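Local coordinates for protein putative carbohydrate-active enzyme (Uncultured organism, PDB 5WH8) that probably hydrolyses O-glycosidic bonds, as a cellulase-type catalytic domain of glycoside hydrolase family 5 cut from a longer protein, at residues 113-121 and 147-155; 65-75 and 86-94. All coordinates share one frame; numbering follows the deposited sequence.

In the fold
The chain folds as a (beta/alpha)8 TIM barrel, and the two contacts sit in neighbouring parts of it. Contact 2 belongs to the layer between barrel and helices: strand 62-68 and the loop after it pack against helix 83-100 of the same beta-alpha-beta unit, chiefly through aliphatic and aromatic side chains. Contact 1 joins the loops that follow strands 103-109 and 142-145, so it involves no regular element beyond a short 3-10 turn and relies on a backbone bond, prolines and one bridging water. Both are largely buried, although contact 1 runs out to exposed Tyr120 and Asp154. They meet where Ser115 packs on Thr69 and His70.

Contact 1 (113-121 and 147-155); sequences DGSGDPNYT and CNEPNGFDV
Gly116 and Asn151 bring together two loops at the C-terminal end of the TIM barrel, the second of which carries Asn148-Glu149-Pro150, the Asn-Glu-Pro signature of family 5. A CB on Gly116 would point at the other loop and run into Asn151 O; its absence lets the backbones close to 4.7 Å between Gly116 CA and Asn151 CA. Asn151 N donates to Gly116 O (2.9 Å), while the CA-H of Pro150 meets the same oxygen, Pro150 CA lying 3.2 Å from Gly116 O. The amide of Asn151 is turned back along its own loop by a chi1 of 69°; its ND2 is hydrogen-bonded to Glu149 O and to Leu111 O, and lies 3.5 Å from Gly116 CA. Beside this, rigid Pro118 sets its CB 3.8 Å from Cys147 CB, and both residues rest on Tyr163 of helix 157-172. Compact Val155 fills the next place, CG2 lying 3.7 Å from Asp117 CB.

Toward solvent the fit loosens. Asp117 OD2 and Asp154 OD2 stay 4.7 Å apart, and a water donates to both, which probably eases the repulsion of like charges; Tyr120 OH joins the same water. The other oxygen of Asp117 stays inside its own loop: OD1 accepts Asn119 N, which closes an Asx turn, and also takes Asn119 ND2 on its syn lone pair, at 2.9 Å.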
# COMPACT_ATOMS: atom_id res chain seq x y z
N ASP A 113 -3.31 -15.19 -13.02
CA ASP A 113 -3.14 -15.34 -14.47
C ASP A 113 -1.67 -15.31 -14.93
O ASP A 113 -1.37 -14.87 -16.04
CB ASP A 113 -3.94 -14.25 -15.22
CG ASP A 113 -5.45 -14.38 -15.00
OD1 ASP A 113 -5.89 -15.36 -14.36
OD2 ASP A 113 -6.20 -13.51 -15.49
N GLY A 114 -0.76 -15.81 -14.09
CA GLY A 114 0.65 -15.88 -14.42
C GLY A 114 1.47 -14.72 -13.87
O GLY A 114 2.70 -14.79 -13.78
N SER A 115 0.80 -13.64 -13.48
CA SER A 115 1.52 -12.48 -12.96
C SER A 115 2.13 -12.74 -11.58
O SER A 115 2.91 -11.93 -11.09
CB SER A 115 0.62 -11.22 -12.93
OG SER A 115 -0.41 -11.30 -11.95
N GLY A 116 1.80 -13.89 -10.99
CA GLY A 116 2.35 -14.32 -9.70
C GLY A 116 3.87 -14.34 -9.72
O GLY A 116 4.53 -14.14 -8.70
N ASP A 117 4.46 -14.61 -10.88
CA ASP A 117 5.88 -14.35 -11.07
C ASP A 117 5.99 -12.96 -11.67
O ASP A 117 5.66 -12.77 -12.83
CB ASP A 117 6.54 -15.38 -11.98
CG ASP A 117 8.06 -15.23 -12.04
OD1 ASP A 117 8.58 -14.09 -11.87
OD2 ASP A 117 8.73 -16.27 -12.23
N PRO A 118 6.42 -11.97 -10.88
CA PRO A 118 6.35 -10.60 -11.43
C PRO A 118 7.25 -10.40 -12.66
O PRO A 118 7.01 -9.48 -13.45
CB PRO A 118 6.81 -9.72 -10.24
CG PRO A 118 7.65 -10.64 -9.39
CD PRO A 118 6.98 -12.00 -9.52
N ASN A 119 8.28 -11.22 -12.82
CA ASN A 119 9.09 -11.15 -14.03
C ASN A 119 8.27 -11.27 -15.30
O ASN A 119 8.64 -10.71 -16.34
CB ASN A 119 10.18 -12.23 -14.01
CG ASN A 119 11.20 -11.97 -12.95
OD1 ASN A 119 12.02 -11.06 -13.08
ND2 ASN A 119 11.17 -12.76 -11.88
N TYR A 120 7.14 -11.98 -15.22
CA TYR A 120 6.33 -12.21 -16.40
C TYR A 120 5.47 -11.00 -16.76
O TYR A 120 4.70 -11.06 -17.72
CB TYR A 120 5.46 -13.45 -16.21
CG TYR A 120 6.25 -14.74 -16.06
CD1 TYR A 120 7.61 -14.80 -16.37
CD2 TYR A 120 5.63 -15.89 -15.60
CE1 TYR A 120 8.32 -15.99 -16.22
CE2 TYR A 120 6.34 -17.07 -15.46
CZ TYR A 120 7.67 -17.12 -15.76
OH TYR A 120 8.37 -18.31 -15.60
N THR A 121 5.62 -9.90 -15.99
CA THR A 121 4.97 -8.64 -16.33
C THR A 121 5.96 -7.55 -16.78
O THR A 121 5.54 -6.41 -17.01
CB THR A 121 4.17 -8.06 -15.13
OG1 THR A 121 5.07 -7.54 -14.14
CG2 THR A 121 3.27 -9.12 -14.53
N CYS A 147 5.61 -4.83 -6.84
CA CYS A 147 4.93 -6.12 -7.11
C CYS A 147 4.15 -6.66 -5.90
O CYS A 147 4.68 -7.36 -5.05
CB CYS A 147 5.95 -7.20 -7.58
SG CYS A 147 7.41 -7.42 -6.53
N ASN A 148 2.86 -6.36 -5.87
CA ASN A 148 1.94 -6.73 -4.77
C ASN A 148 2.20 -8.07 -4.04
O ASN A 148 2.64 -8.09 -2.87
CB ASN A 148 0.52 -6.73 -5.36
CG ASN A 148 -0.53 -7.29 -4.41
OD1 ASN A 148 -0.64 -6.86 -3.27
ND2 ASN A 148 -1.33 -8.24 -4.90
N GLU A 149 1.88 -9.18 -4.70
CA GLU A 149 1.96 -10.53 -4.11
C GLU A 149 2.56 -11.56 -5.07
O GLU A 149 1.83 -12.27 -5.77
CB GLU A 149 0.57 -11.03 -3.66
CG GLU A 149 0.11 -10.35 -2.37
CD GLU A 149 -1.25 -10.82 -1.90
OE1 GLU A 149 -1.87 -11.70 -2.56
OE2 GLU A 149 -1.73 -10.34 -0.85
N PRO A 150 3.90 -11.65 -5.11
CA PRO A 150 4.53 -12.79 -5.79
C PRO A 150 3.97 -14.08 -5.21
O PRO A 150 3.76 -14.16 -4.01
CB PRO A 150 6.03 -12.61 -5.47
CG PRO A 150 6.17 -11.15 -5.20
CD PRO A 150 4.90 -10.79 -4.46
N ASN A 151 3.67 -15.06 -6.05
CA ASN A 151 3.12 -16.32 -5.57
C ASN A 151 3.28 -17.42 -6.60
O ASN A 151 3.44 -17.18 -7.80
CB ASN A 151 1.64 -16.17 -5.17
CG ASN A 151 0.71 -15.92 -6.36
OD1 ASN A 151 0.16 -16.87 -6.94
ND2 ASN A 151 0.53 -14.65 -6.71
N GLY A 152 3.24 -18.65 -6.07
CA GLY A 152 3.47 -19.86 -6.83
C GLY A 152 4.63 -20.62 -6.19
O GLY A 152 5.53 -20.01 -5.63
N PHE A 153 4.62 -21.95 -6.26
CA PHE A 153 5.75 -22.71 -5.71
C PHE A 153 7.03 -22.43 -6.52
O PHE A 153 8.14 -22.54 -6.00
CB PHE A 153 5.45 -24.21 -5.70
CG PHE A 153 6.60 -25.05 -5.21
CD1 PHE A 153 6.94 -25.08 -3.86
CD2 PHE A 153 7.36 -25.81 -6.10
CE1 PHE A 153 8.00 -25.84 -3.41
CE2 PHE A 153 8.43 -26.57 -5.65
CZ PHE A 153 8.75 -26.59 -4.31
N ASP A 154 6.86 -22.06 -7.79
CA ASP A 154 7.97 -21.77 -8.68
C ASP A 154 8.61 -20.40 -8.42
O ASP A 154 9.65 -20.08 -9.00
CB ASP A 154 7.51 -21.82 -10.13
CG ASP A 154 6.33 -20.90 -10.40
OD1 ASP A 154 5.38 -20.88 -9.58
OD2 ASP A 154 6.34 -20.19 -11.44
N VAL A 155 8.00 -19.60 -7.56
CA VAL A 155 8.43 -18.22 -7.38
C VAL A 155 9.12 -18.04 -6.04
O VAL A 155 8.47 -17.91 -5.01
CB VAL A 155 7.23 -17.26 -7.50
CG1 VAL A 155 7.67 -15.81 -7.34
CG2 VAL A 155 6.58 -17.44 -8.88
O HOH W 1 8.11 -18.87 -12.86

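Contact 2 (65-75 and 86-94); sequences LAIYTHEWGGY and YNAYIDNMV. With EDO (1,2-ethanediol), chain J.
Ile67 and Ile90 meet tip to tip at the apolar centre, their CD1 atoms only 3.5 Å apart, closer than carbons usually pack. The chi2 of Ile67, 145°, falls well short of fully extended, in keeping with a tight fit. This is the strand-helix interface of a beta-alpha-beta unit in the TIM barrel: strand 65-68 and helix 86-94 run antiparallel at 171°, their axes 10.7 Å apart. Alternate strand residues, Leu65 and Ile67, turn toward the helix. Branched chains such as Leu65, Ile67, Ile90 and Val94 suit this layer because the branches let one side chain touch more than one neighbour. Leu65 crosses Met93 obliquely, both its methyls against Met93 CB, with CD2 at 3.8 Å from that atom, while CD1 also reaches Val94 CG2.

Farther along, Tyr86 lies alongside Ile67, pointing the opposite way, with its CE1 3.9 Å from Ile67 CG2. One face of its ring takes Tyr75 CD2 near the rim, and the two ring planes are inclined at 45°. With CG anti to the backbone N, the Tyr75 ring extends from the loop to the helix, where its OH donates to Asn87 OD1 at 2.8 Å, tilted from the amide's carbonyl plane. Asn87 ND2 in turn binds a 1,2-ethanediol, probably from the crystallisation liquor.

At the polar edge Tyr86 OH holds two waters. One is also bonded to Ala66 O and Tyr68 N; the other donates to Gly73 O. Tyrosine thus serves both settings: its ring extends the aliphatic layer, and its hydroxyl, through water, ties the helix to the backbone at the strand's end and in the 71-74 turn.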
# COMPACT_ATOMS: atom_id res chain seq x y z
N LEU A 65 -3.30 2.67 -4.34
CA LEU A 65 -3.88 2.47 -5.65
C LEU A 65 -3.48 1.09 -6.16
O LEU A 65 -2.36 0.88 -6.62
CB LEU A 65 -3.41 3.58 -6.62
CG LEU A 65 -3.68 5.02 -6.19
CD1 LEU A 65 -3.00 5.95 -7.17
CD2 LEU A 65 -5.14 5.33 -6.11
N ALA A 66 -4.41 0.15 -6.05
CA ALA A 66 -4.17 -1.23 -6.48
C ALA A 66 -4.43 -1.34 -7.98
O ALA A 66 -5.58 -1.43 -8.41
CB ALA A 66 -5.07 -2.20 -5.72
N ILE A 67 -3.34 -1.32 -8.74
CA ILE A 67 -3.39 -1.33 -10.20
C ILE A 67 -3.21 -2.77 -10.68
O ILE A 67 -2.09 -3.24 -10.84
CB ILE A 67 -2.30 -0.40 -10.77
CG1 ILE A 67 -2.52 1.03 -10.27
CG2 ILE A 67 -2.29 -0.42 -12.30
CD1 ILE A 67 -1.26 1.76 -10.04
N TYR A 68 -4.32 -3.49 -10.82
CA TYR A 68 -4.23 -4.89 -11.24
C TYR A 68 -3.54 -4.97 -12.58
O TYR A 68 -3.81 -4.14 -13.45
CB TYR A 68 -5.61 -5.52 -11.37
CG TYR A 68 -6.16 -6.12 -10.09
CD1 TYR A 68 -6.61 -5.30 -9.06
CD2 TYR A 68 -6.28 -7.50 -9.95
CE1 TYR A 68 -7.15 -5.85 -7.92
CE2 TYR A 68 -6.81 -8.04 -8.80
CZ TYR A 68 -7.25 -7.21 -7.79
OH TYR A 68 -7.79 -7.77 -6.65
N THR A 69 -2.66 -5.95 -12.76
CA THR A 69 -1.98 -6.10 -14.04
C THR A 69 -2.82 -6.99 -14.95
O THR A 69 -2.88 -6.77 -16.17
CB THR A 69 -0.57 -6.69 -13.86
OG1 THR A 69 -0.65 -8.02 -13.34
CG2 THR A 69 0.27 -5.83 -12.93
N HIS A 70 -3.52 -7.95 -14.34
CA HIS A 70 -4.31 -8.95 -15.04
C HIS A 70 -5.74 -9.06 -14.50
O HIS A 70 -6.15 -8.25 -13.67
CB HIS A 70 -3.60 -10.30 -14.95
CG HIS A 70 -2.34 -10.34 -15.75
ND1 HIS A 70 -1.20 -9.64 -15.40
CD2 HIS A 70 -2.04 -10.98 -16.91
CE1 HIS A 70 -0.26 -9.85 -16.30
NE2 HIS A 70 -0.74 -10.67 -17.22
N GLU A 71 -6.48 -10.05 -15.00
CA GLU A 71 -7.94 -10.16 -14.85
C GLU A 71 -8.63 -9.05 -15.62
O GLU A 71 -7.96 -8.15 -16.18
CB GLU A 71 -8.36 -10.16 -13.38
CG GLU A 71 -7.63 -11.24 -12.59
CD GLU A 71 -8.07 -11.37 -11.13
OE1 GLU A 71 -9.29 -11.54 -10.88
OE2 GLU A 71 -7.19 -11.31 -10.25
N TRP A 72 -9.95 -9.11 -15.70
CA TRP A 72 -10.66 -8.21 -16.60
C TRP A 72 -10.28 -6.76 -16.31
O TRP A 72 -10.34 -6.32 -15.17
CB TRP A 72 -12.19 -8.36 -16.50
CG TRP A 72 -12.81 -7.44 -17.53
CD1 TRP A 72 -13.05 -7.72 -18.85
CD2 TRP A 72 -13.19 -6.07 -17.33
NE1 TRP A 72 -13.56 -6.60 -19.48
CE2 TRP A 72 -13.66 -5.58 -18.57
CE3 TRP A 72 -13.17 -5.20 -16.23
CZ2 TRP A 72 -14.11 -4.27 -18.74
CZ3 TRP A 72 -13.61 -3.90 -16.39
CH2 TRP A 72 -14.07 -3.45 -17.64
N GLY A 73 -9.89 -6.03 -17.35
CA GLY A 73 -9.60 -4.61 -17.22
C GLY A 73 -8.25 -4.28 -16.63
O GLY A 73 -7.94 -3.11 -16.37
N GLY A 74 -7.43 -5.31 -16.40
CA GLY A 74 -6.10 -5.11 -15.83
C GLY A 74 -5.23 -4.26 -16.73
O GLY A 74 -5.53 -4.11 -17.92
N TYR A 75 -4.16 -3.70 -16.18
CA TYR A 75 -3.31 -2.77 -16.91
C TYR A 75 -2.79 -3.40 -18.19
O TYR A 75 -2.66 -2.70 -19.20
CB TYR A 75 -2.14 -2.33 -16.03
CG TYR A 75 -1.28 -1.24 -16.63
CD1 TYR A 75 -0.23 -1.56 -17.48
CD2 TYR A 75 -1.48 0.09 -16.29
CE1 TYR A 75 0.57 -0.58 -18.01
CE2 TYR A 75 -0.68 1.08 -16.82
CZ TYR A 75 0.36 0.74 -17.67
OH TYR A 75 1.18 1.72 -18.20
N TYR A 86 -4.42 4.75 -18.68
CA TYR A 86 -4.48 4.22 -17.31
C TYR A 86 -3.44 5.00 -16.49
O TYR A 86 -3.71 5.41 -15.35
CB TYR A 86 -4.21 2.70 -17.34
CG TYR A 86 -4.80 1.88 -16.21
CD1 TYR A 86 -4.78 2.34 -14.90
CD2 TYR A 86 -5.33 0.62 -16.46
CE1 TYR A 86 -5.29 1.57 -13.86
CE2 TYR A 86 -5.85 -0.16 -15.41
CZ TYR A 86 -5.81 0.33 -14.12
OH TYR A 86 -6.30 -0.42 -13.05
N ASN A 87 -2.27 5.26 -17.07
CA ASN A 87 -1.26 6.11 -16.43
C ASN A 87 -1.84 7.48 -16.05
O ASN A 87 -1.59 8.00 -14.95
CB ASN A 87 -0.04 6.34 -17.35
CG ASN A 87 0.86 5.13 -17.49
OD1 ASN A 87 0.63 4.09 -16.88
ND2 ASN A 87 1.90 5.25 -18.32
N ALA A 88 -2.62 8.08 -16.95
CA ALA A 88 -3.16 9.40 -16.71
C ALA A 88 -4.18 9.39 -15.57
O ALA A 88 -4.24 10.32 -14.74
CB ALA A 88 -3.79 9.96 -18.00
N TYR A 89 -4.97 8.33 -15.51
CA TYR A 89 -5.93 8.12 -14.43
C TYR A 89 -5.23 8.00 -13.07
O TYR A 89 -5.68 8.57 -12.06
CB TYR A 89 -6.74 6.87 -14.73
CG TYR A 89 -7.66 6.40 -13.63
CD1 TYR A 89 -8.92 6.94 -13.47
CD2 TYR A 89 -7.27 5.39 -12.75
CE1 TYR A 89 -9.76 6.51 -12.48
CE2 TYR A 89 -8.11 4.97 -11.74
CZ TYR A 89 -9.35 5.53 -11.62
OH TYR A 89 -10.20 5.10 -10.64
N ILE A 90 -4.16 7.22 -13.04
CA ILE A 90 -3.36 7.04 -11.84
C ILE A 90 -2.79 8.38 -11.39
O ILE A 90 -2.84 8.74 -10.20
CB ILE A 90 -2.23 6.01 -12.09
CG1 ILE A 90 -2.84 4.61 -12.30
CG2 ILE A 90 -1.23 5.97 -10.94
CD1 ILE A 90 -1.89 3.58 -12.95
N ASP A 91 -2.25 9.14 -12.35
CA ASP A 91 -1.69 10.46 -12.06
C ASP A 91 -2.74 11.37 -11.41
O ASP A 91 -2.42 12.13 -10.48
CB ASP A 91 -1.19 11.16 -13.31
CG ASP A 91 0.07 10.55 -13.92
OD1 ASP A 91 0.81 9.79 -13.26
OD2 ASP A 91 0.33 10.87 -15.11
N ASN A 92 -3.97 11.32 -11.91
CA ASN A 92 -5.06 12.12 -11.34
C ASN A 92 -5.28 11.76 -9.86
O ASN A 92 -5.46 12.64 -9.02
CB ASN A 92 -6.37 11.92 -12.11
CG ASN A 92 -6.35 12.55 -13.51
OD1 ASN A 92 -5.46 13.32 -13.86
ND2 ASN A 92 -7.35 12.20 -14.30
N MET A 93 -5.29 10.46 -9.56
CA MET A 93 -5.48 10.02 -8.17
C MET A 93 -4.30 10.45 -7.29
O MET A 93 -4.50 10.86 -6.14
CB MET A 93 -5.63 8.50 -8.10
CG MET A 93 -6.82 7.94 -8.83
SD MET A 93 -8.38 8.69 -8.35
CE MET A 93 -8.37 8.49 -6.58
N VAL A 94 -3.08 10.37 -7.81
CA VAL A 94 -1.90 10.83 -7.07
C VAL A 94 -2.02 12.33 -6.74
O VAL A 94 -1.68 12.78 -5.64
CB VAL A 94 -0.60 10.54 -7.86
CG1 VAL A 94 0.62 11.17 -7.17
CG2 VAL A 94 -0.42 9.04 -8.04
C1 EDO J . 1.81 8.80 -20.48
O1 EDO J . 1.88 7.43 -20.06
C2 EDO J . 0.76 9.58 -19.70
O2 EDO J . -0.55 9.20 -20.13
O HOH W 2 -6.79 -1.83 -10.67
O HOH W 3 -7.58 -2.60 -13.76